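Local coordinates for conserved domain protein (Porphyromonas gingivalis, PDB 3PNN) that probably acts as a glycosyltransferase, forming glycosidic linkages on an alpha/beta/alpha scaffold resembling the Rossmann fold, at residues Y154-T159 and T186-T191; G169-D174 and T180-R185; F274-S279 and P283-K288. All blocks are in the same frame, centred on the assembly; numbering follows the deposited sequence. Where two conformers were deposited one is given.

Contact 1 (Y154-T159 and T186-T191); sequences YRVGNT and TGIERT
Arg190 and Ile188, two places apart on strand 179-191, reach toward the turn at Val156 and Gly157 with very different groups, one a charged plane and the other a branched hydrocarbon. Arg190 leaves its strand with CG anti to the backbone N (chi1 -172°), and a bend further out, at chi3, swings the guanidinium back to present an edge to the turn. Its NH1 donates to Gly157 O at 3.1 Å, and the oxygen lies close to the guanidinium plane. On the acceptor side the nitrogen sits in the carbonyl plane, on a lone pair, yet the N-H points somewhat off the line to the oxygen, with an angle of 142° at the hydrogen. The bond is thus well placed in orientation but not straight. The same NH1 forms a salt bridge with Glu209, whose backbone in turn bonds to Gly157, tying arginine, acid and turn together. Strand 148-155 ends here in a short 3-10 turn, in which Asn158 N bonds to Arg155 O at 2.9 Å. Val156 O takes two donors from Thr159, the backbone N and the hydroxyl OG1, which fixes the Thr159 side chain against the turn's own backbone. On strand 179-191, Gly187 and Ile188 both face Val166 in a G1 beta bulge, with the glycine at a positive phi of 76°. The apolar half of the contact is made by the second residue of the bulge: Val156 CG2 meets Ile188 CG2 at 4.2 Å, methyl to methyl, a loose approach between two buried side chains. Ile195 of strand 194-198 touches both, and Val213 covers Val156 as well, while Phe197 and Val166 lie against Ile188.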
# COMPACT_ATOMS: atom_id res chain seq x y z
N TYR A 154 0.57 -3.83 -11.63
CA TYR A 154 1.78 -3.44 -12.34
C TYR A 154 2.41 -4.69 -12.97
O TYR A 154 2.01 -5.80 -12.65
CB TYR A 154 2.75 -2.75 -11.37
CG TYR A 154 2.20 -1.41 -10.92
CD1 TYR A 154 2.52 -0.25 -11.62
CD2 TYR A 154 1.31 -1.32 -9.85
CE1 TYR A 154 2.01 0.98 -11.25
CE2 TYR A 154 0.78 -0.09 -9.47
CZ TYR A 154 1.14 1.06 -10.17
OH TYR A 154 0.61 2.28 -9.80
N ARG A 155 3.37 -4.51 -13.87
CA ARG A 155 4.04 -5.65 -14.50
C ARG A 155 5.37 -5.92 -13.80
O ARG A 155 6.16 -5.00 -13.61
CB ARG A 155 4.25 -5.41 -16.01
CG ARG A 155 2.95 -5.43 -16.84
CD ARG A 155 2.33 -4.04 -17.05
NE ARG A 155 1.08 -4.12 -17.83
CZ ARG A 155 1.03 -4.28 -19.15
NH1 ARG A 155 2.16 -4.37 -19.85
NH2 ARG A 155 -0.14 -4.35 -19.78
N VAL A 156 5.60 -7.16 -13.40
CA VAL A 156 6.75 -7.48 -12.55
C VAL A 156 8.07 -7.02 -13.15
O VAL A 156 8.94 -6.51 -12.43
CB VAL A 156 6.82 -8.98 -12.21
CG1 VAL A 156 7.12 -9.82 -13.47
CG2 VAL A 156 7.88 -9.22 -11.13
N GLY A 157 8.22 -7.16 -14.47
CA GLY A 157 9.47 -6.80 -15.14
C GLY A 157 9.82 -5.33 -15.04
O GLY A 157 10.98 -4.93 -15.22
N ASN A 158 8.82 -4.51 -14.74
CA ASN A 158 9.02 -3.08 -14.55
C ASN A 158 9.32 -2.71 -13.10
O ASN A 158 9.53 -1.53 -12.78
CB ASN A 158 7.77 -2.29 -14.99
CG ASN A 158 7.48 -2.41 -16.47
OD1 ASN A 158 8.39 -2.53 -17.30
ND2 ASN A 158 6.20 -2.36 -16.82
N THR A 159 9.34 -3.70 -12.20
CA THR A 159 9.46 -3.40 -10.77
C THR A 159 10.69 -4.01 -10.11
O THR A 159 10.75 -4.11 -8.89
CB THR A 159 8.23 -3.91 -9.99
OG1 THR A 159 8.25 -5.35 -9.92
CG2 THR A 159 6.92 -3.43 -10.65
N THR A 186 9.34 -13.58 -2.22
CA THR A 186 10.58 -12.83 -2.01
C THR A 186 11.65 -13.26 -3.00
O THR A 186 11.55 -14.32 -3.61
CB THR A 186 11.15 -13.02 -0.59
OG1 THR A 186 11.44 -14.40 -0.37
CG2 THR A 186 10.18 -12.52 0.47
N GLY A 187 12.67 -12.43 -3.15
CA GLY A 187 13.86 -12.79 -3.90
C GLY A 187 13.73 -12.80 -5.41
O GLY A 187 14.53 -13.44 -6.10
N ILE A 188 12.74 -12.08 -5.93
CA ILE A 188 12.53 -12.02 -7.38
C ILE A 188 13.64 -11.21 -8.04
O ILE A 188 13.85 -10.04 -7.72
CB ILE A 188 11.17 -11.40 -7.73
CG1 ILE A 188 10.04 -12.09 -6.96
CG2 ILE A 188 10.93 -11.45 -9.25
CD1 ILE A 188 8.70 -11.40 -7.08
N GLU A 189 14.33 -11.84 -8.98
CA GLU A 189 15.41 -11.19 -9.71
C GLU A 189 15.39 -11.60 -11.16
O GLU A 189 15.01 -12.73 -11.49
CB GLU A 189 16.77 -11.59 -9.12
CG GLU A 189 17.10 -11.00 -7.77
CD GLU A 189 18.54 -11.30 -7.35
OE1 GLU A 189 18.76 -12.34 -6.70
OE2 GLU A 189 19.44 -10.50 -7.69
N ARG A 190 15.84 -10.71 -12.04
CA ARG A 190 16.09 -11.11 -13.41
C ARG A 190 17.53 -11.56 -13.48
O ARG A 190 18.45 -10.74 -13.44
CB ARG A 190 15.84 -9.96 -14.40
CG ARG A 190 15.92 -10.42 -15.86
CD ARG A 190 15.79 -9.28 -16.85
NE ARG A 190 14.46 -8.68 -16.85
CZ ARG A 190 14.16 -7.51 -16.30
NH1 ARG A 190 12.92 -7.04 -16.35
NH2 ARG A 190 15.11 -6.79 -15.69
N THR A 191 17.71 -12.87 -13.56
CA THR A 191 19.04 -13.46 -13.65
C THR A 191 19.27 -13.89 -15.09
O THR A 191 18.66 -14.85 -15.57
CB THR A 191 19.19 -14.64 -12.68
OG1 THR A 191 18.00 -15.45 -12.72
CG2 THR A 191 19.37 -14.13 -11.26

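Contact 2 (G169-D174 and T180-R185); sequences GVCQVD and TGVVER
Strand segments 169-173 and 180-185 run antiparallel, their axes 4.4 Å apart at the closest and 157° between directions, with Gly169 paired to Glu184 and Cys171 to Val182 at non-hydrogen-bonded positions. A classic beta bulge interrupts the ladder where Thr180 and Gly181 both face Gln172. Gln172 N donates to Gly181 O, and Gln172 O receives Thr180 N at 2.8 Å in a nearly straight bond (175° at the hydrogen). At the hydrogen-bonded pair Val170-Val183 the bonds are longer, and Val170 N approaches Val183 O from above the carbonyl plane. On one face, Cys171 SG lies 3.9 Å from Val182 CG2. Val182 CG2 stands anti to the backbone N, which also carries it over Gly169. Glu184 folds its carboxylate back toward the Gly169 backbone, though its hydrogen bond goes to Ser167. The other face carries Val170, whose CG2 meets Arg185 CG at 3.7 Å, the two side chains at about a right angle; the arginine's charged end pairs with Glu200. At the bulge itself, Thr180 CG2 rests against Asp174, whose OD1 accepts Lys176 N in an Asx turn. The hairpin lies between strands 212-215 and 194-198, and helix 249-259 reaches its edge through Asn254, which accepts Val182 N.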
# COMPACT_ATOMS: atom_id res chain seq x y z
N GLY A 169 3.82 -9.15 -4.45
CA GLY A 169 2.60 -9.94 -4.44
C GLY A 169 2.34 -10.46 -5.85
O GLY A 169 1.86 -9.72 -6.71
N VAL A 170 2.65 -11.73 -6.08
CA VAL A 170 2.48 -12.31 -7.41
C VAL A 170 1.03 -12.74 -7.62
O VAL A 170 0.47 -13.50 -6.83
CB VAL A 170 3.43 -13.50 -7.65
CG1 VAL A 170 3.14 -14.15 -8.99
CG2 VAL A 170 4.88 -13.03 -7.60
N CYS A 171 0.41 -12.22 -8.69
CA CYS A 171 -1.02 -12.37 -8.87
C CYS A 171 -1.39 -13.35 -9.97
O CYS A 171 -0.76 -13.39 -11.01
CB CYS A 171 -1.61 -11.01 -9.26
SG CYS A 171 -1.52 -9.83 -7.94
N GLN A 172 -2.44 -14.13 -9.72
CA GLN A 172 -3.08 -14.92 -10.78
C GLN A 172 -4.33 -14.17 -11.17
O GLN A 172 -5.14 -13.83 -10.31
CB GLN A 172 -3.45 -16.31 -10.26
CG GLN A 172 -2.27 -17.02 -9.61
CD GLN A 172 -1.09 -17.13 -10.55
OE1 GLN A 172 -1.26 -17.48 -11.72
NE2 GLN A 172 0.11 -16.83 -10.05
N VAL A 173 -4.49 -13.90 -12.47
CA VAL A 173 -5.61 -13.09 -12.95
C VAL A 173 -6.30 -13.79 -14.12
O VAL A 173 -5.64 -14.23 -15.06
CB VAL A 173 -5.14 -11.69 -13.37
CG1 VAL A 173 -6.33 -10.80 -13.74
CG2 VAL A 173 -4.33 -11.03 -12.25
N ASP A 174 -7.62 -13.89 -14.06
CA ASP A 174 -8.33 -14.67 -15.08
C ASP A 174 -8.72 -13.79 -16.26
O ASP A 174 -8.42 -12.60 -16.29
CB ASP A 174 -9.53 -15.42 -14.49
CG ASP A 174 -10.67 -14.49 -14.07
OD1 ASP A 174 -10.73 -13.33 -14.53
OD2 ASP A 174 -11.53 -14.94 -13.28
N THR A 180 -7.56 -14.15 -8.92
CA THR A 180 -7.96 -15.46 -8.40
C THR A 180 -7.02 -15.91 -7.30
O THR A 180 -7.32 -16.84 -6.56
CB THR A 180 -8.00 -16.54 -9.50
OG1 THR A 180 -6.69 -16.71 -10.05
CG2 THR A 180 -8.96 -16.14 -10.61
N GLY A 181 -5.88 -15.23 -7.18
CA GLY A 181 -4.92 -15.56 -6.13
C GLY A 181 -3.81 -14.53 -6.05
O GLY A 181 -3.39 -13.98 -7.06
N VAL A 182 -3.33 -14.27 -4.84
CA VAL A 182 -2.16 -13.42 -4.67
C VAL A 182 -1.32 -13.95 -3.51
O VAL A 182 -1.83 -14.27 -2.43
CB VAL A 182 -2.56 -11.94 -4.47
CG1 VAL A 182 -3.55 -11.78 -3.31
CG2 VAL A 182 -1.33 -11.07 -4.27
N VAL A 183 -0.03 -14.10 -3.76
CA VAL A 183 0.88 -14.63 -2.74
C VAL A 183 2.21 -13.89 -2.77
O VAL A 183 2.85 -13.77 -3.82
CB VAL A 183 1.13 -16.14 -2.93
CG1 VAL A 183 -0.18 -16.93 -2.88
CG2 VAL A 183 1.85 -16.38 -4.25
N GLU A 184 2.63 -13.40 -1.61
CA GLU A 184 3.88 -12.67 -1.49
C GLU A 184 5.07 -13.58 -1.78
O GLU A 184 5.23 -14.62 -1.13
CB GLU A 184 4.02 -12.06 -0.09
CG GLU A 184 5.13 -11.03 0.04
CD GLU A 184 4.81 -9.72 -0.67
OE1 GLU A 184 3.61 -9.35 -0.73
OE2 GLU A 184 5.74 -9.06 -1.15
N ARG A 185 5.88 -13.21 -2.75
CA ARG A 185 7.09 -13.96 -3.08
C ARG A 185 8.32 -13.07 -2.91
O ARG A 185 8.35 -11.94 -3.41
CB ARG A 185 7.04 -14.46 -4.53
CG ARG A 185 5.82 -15.32 -4.86
CD ARG A 185 5.80 -16.61 -4.05
NE ARG A 185 4.74 -17.50 -4.51
CZ ARG A 185 4.50 -18.71 -4.01
NH1 ARG A 185 5.26 -19.19 -3.03
NH2 ARG A 185 3.51 -19.44 -4.50

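Contact 3 (F274-S279 and P283-K288); sequences FGVTYS and PGVVAK
Phe274 and Val285 lead the apolar packing between the loop before helix 282-294 and the helix's first turns. Val285 CG1 comes within 3.6 Å of Phe274 CD1, approaching the ring at a slant. The second branch of the same valine serves a different part of the loop: Val285 CG2 lies 4.0 Å from Val276 CG2 and also rests on the carbonyl of Gly275, where Gly275 O is 3.7 Å away. With CG1 anti to its backbone N (chi1 176°), Val285 thus straddles the loop, one methyl toward the aromatic ring and the other toward the extended Gly275-Val276 backbone. Where the loop passes into the helix, Pro283 CD stands 3.9 Å from Ser279 O, a simple van der Waals contact.

A CH-pi interaction comes next. One turn of helix after Gly284, Lys288 places CB over a face of the Phe274 ring, 4.2 Å from its centroid and 17° off the ring normal, displaced toward the rim. The lysine was modelled in two conformers, however, and its next carbon is placed implausibly close to the ring, so the detail of this approach is doubtful. Leu289 and Leu292 of the same helix touch Phe274 too, and the ring stacks with Phe126.

No hydrogen bond spans the two segments. The helix has its own backbone bonds, Ala287 N to Pro283 O at 2.9 Å and Lys288 N to Gly284 O, while Tyr278 is held from outside, its N by Asp281 OD2 and its OH by Gly165 O.

Together these features describe a loop folding back on the C-terminal helix that follows it, an apolar contact that joins helix 282-294 to the Rossmann-like core through Phe126, just beyond strand 118-122.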
# COMPACT_ATOMS: atom_id res chain seq x y z
N PHE A 274 7.82 3.42 -9.30
CA PHE A 274 9.20 3.34 -8.84
C PHE A 274 9.35 3.60 -7.35
O PHE A 274 8.45 4.11 -6.69
CB PHE A 274 10.17 4.17 -9.67
CG PHE A 274 9.70 5.54 -9.96
CD1 PHE A 274 9.95 6.58 -9.06
CD2 PHE A 274 9.04 5.83 -11.15
CE1 PHE A 274 9.53 7.88 -9.33
CE2 PHE A 274 8.62 7.12 -11.43
CZ PHE A 274 8.86 8.15 -10.52
N GLY A 275 10.50 3.21 -6.83
CA GLY A 275 10.71 3.23 -5.40
C GLY A 275 12.13 2.82 -5.11
O GLY A 275 12.83 2.29 -5.99
N VAL A 276 12.56 3.09 -3.89
CA VAL A 276 13.93 2.81 -3.51
C VAL A 276 13.95 1.52 -2.70
O VAL A 276 13.59 1.52 -1.53
CB VAL A 276 14.51 3.96 -2.66
CG1 VAL A 276 15.95 3.65 -2.20
CG2 VAL A 276 14.46 5.27 -3.43
N THR A 277 14.32 0.42 -3.33
CA THR A 277 14.44 -0.85 -2.61
C THR A 277 15.81 -0.96 -1.95
O THR A 277 15.92 -1.30 -0.78
CB THR A 277 14.22 -2.07 -3.54
OG1 THR A 277 13.04 -1.87 -4.32
CG2 THR A 277 14.06 -3.34 -2.72
N TYR A 278 16.84 -0.66 -2.73
CA TYR A 278 18.21 -0.65 -2.23
C TYR A 278 18.73 0.76 -2.41
O TYR A 278 18.31 1.47 -3.32
CB TYR A 278 19.08 -1.62 -3.04
CG TYR A 278 18.67 -3.07 -2.90
CD1 TYR A 278 19.17 -3.86 -1.87
CD2 TYR A 278 17.78 -3.65 -3.80
CE1 TYR A 278 18.80 -5.19 -1.73
CE2 TYR A 278 17.40 -4.98 -3.67
CZ TYR A 278 17.92 -5.74 -2.64
OH TYR A 278 17.54 -7.06 -2.51
N SER A 279 19.66 1.17 -1.55
CA SER A 279 20.17 2.55 -1.58
C SER A 279 20.68 2.92 -2.98
O SER A 279 20.47 4.05 -3.44
CB SER A 279 21.25 2.77 -0.50
OG SER A 279 22.36 1.92 -0.70
N PRO A 283 19.43 7.12 -6.93
CA PRO A 283 19.71 8.09 -7.99
C PRO A 283 18.79 7.92 -9.21
O PRO A 283 18.44 8.91 -9.86
CB PRO A 283 21.17 7.79 -8.36
CG PRO A 283 21.75 7.28 -7.09
CD PRO A 283 20.66 6.44 -6.47
N GLY A 284 18.37 6.69 -9.50
CA GLY A 284 17.50 6.45 -10.63
C GLY A 284 16.13 7.05 -10.39
O GLY A 284 15.48 7.56 -11.31
N VAL A 285 15.68 7.00 -9.14
CA VAL A 285 14.40 7.59 -8.77
C VAL A 285 14.50 9.12 -8.83
O VAL A 285 13.60 9.77 -9.36
CB VAL A 285 13.94 7.11 -7.37
CG1 VAL A 285 12.64 7.83 -6.98
CG2 VAL A 285 13.75 5.59 -7.38
N VAL A 286 15.57 9.68 -8.28
CA VAL A 286 15.82 11.12 -8.43
C VAL A 286 15.74 11.53 -9.91
O VAL A 286 15.10 12.52 -10.27
CB VAL A 286 17.21 11.51 -7.87
CG1 VAL A 286 17.56 12.95 -8.22
CG2 VAL A 286 17.27 11.30 -6.33
N ALA A 287 16.38 10.76 -10.77
CA ALA A 287 16.41 11.10 -12.20
C ALA A 287 15.01 11.01 -12.83
O ALA A 287 14.64 11.85 -13.65
CB ALA A 287 17.40 10.21 -12.95
N LYS A 288 14.22 10.02 -12.45
CA LYS A 288 12.89 9.87 -13.03
C LYS A 288 11.97 11.01 -12.63
O LYS A 288 11.21 11.53 -13.45
CB LYS A 288 12.26 8.53 -12.63
CG LYS A 288 10.89 8.32 -13.24
CD LYS A 288 10.95 8.33 -14.77
CE LYS A 288 9.58 8.08 -15.38
NZ LYS A 288 9.66 8.08 -16.86

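How the contacts relate
The order along the chain shows how local and longer-range contacts are layered: contact 2 is nested inside the loop that contact 1 closes, and contact 3 follows both. Contacts 1 and 2 share strand 179-191, their centres about 14 Å apart, and meet where Ile188 CD1 packs on Val170 CG2 at 4.2 Å, so the far part of the hairpin's second strand reaches, through its side chains, the turn that follows strand 148-155. Contact 3 touches neither, its centre about 15 Å from that of contact 1 and about 25 Å from that of contact 2. The first two thus hold the hairpin region together, while the third separately joins the last helix to the loop leading into it.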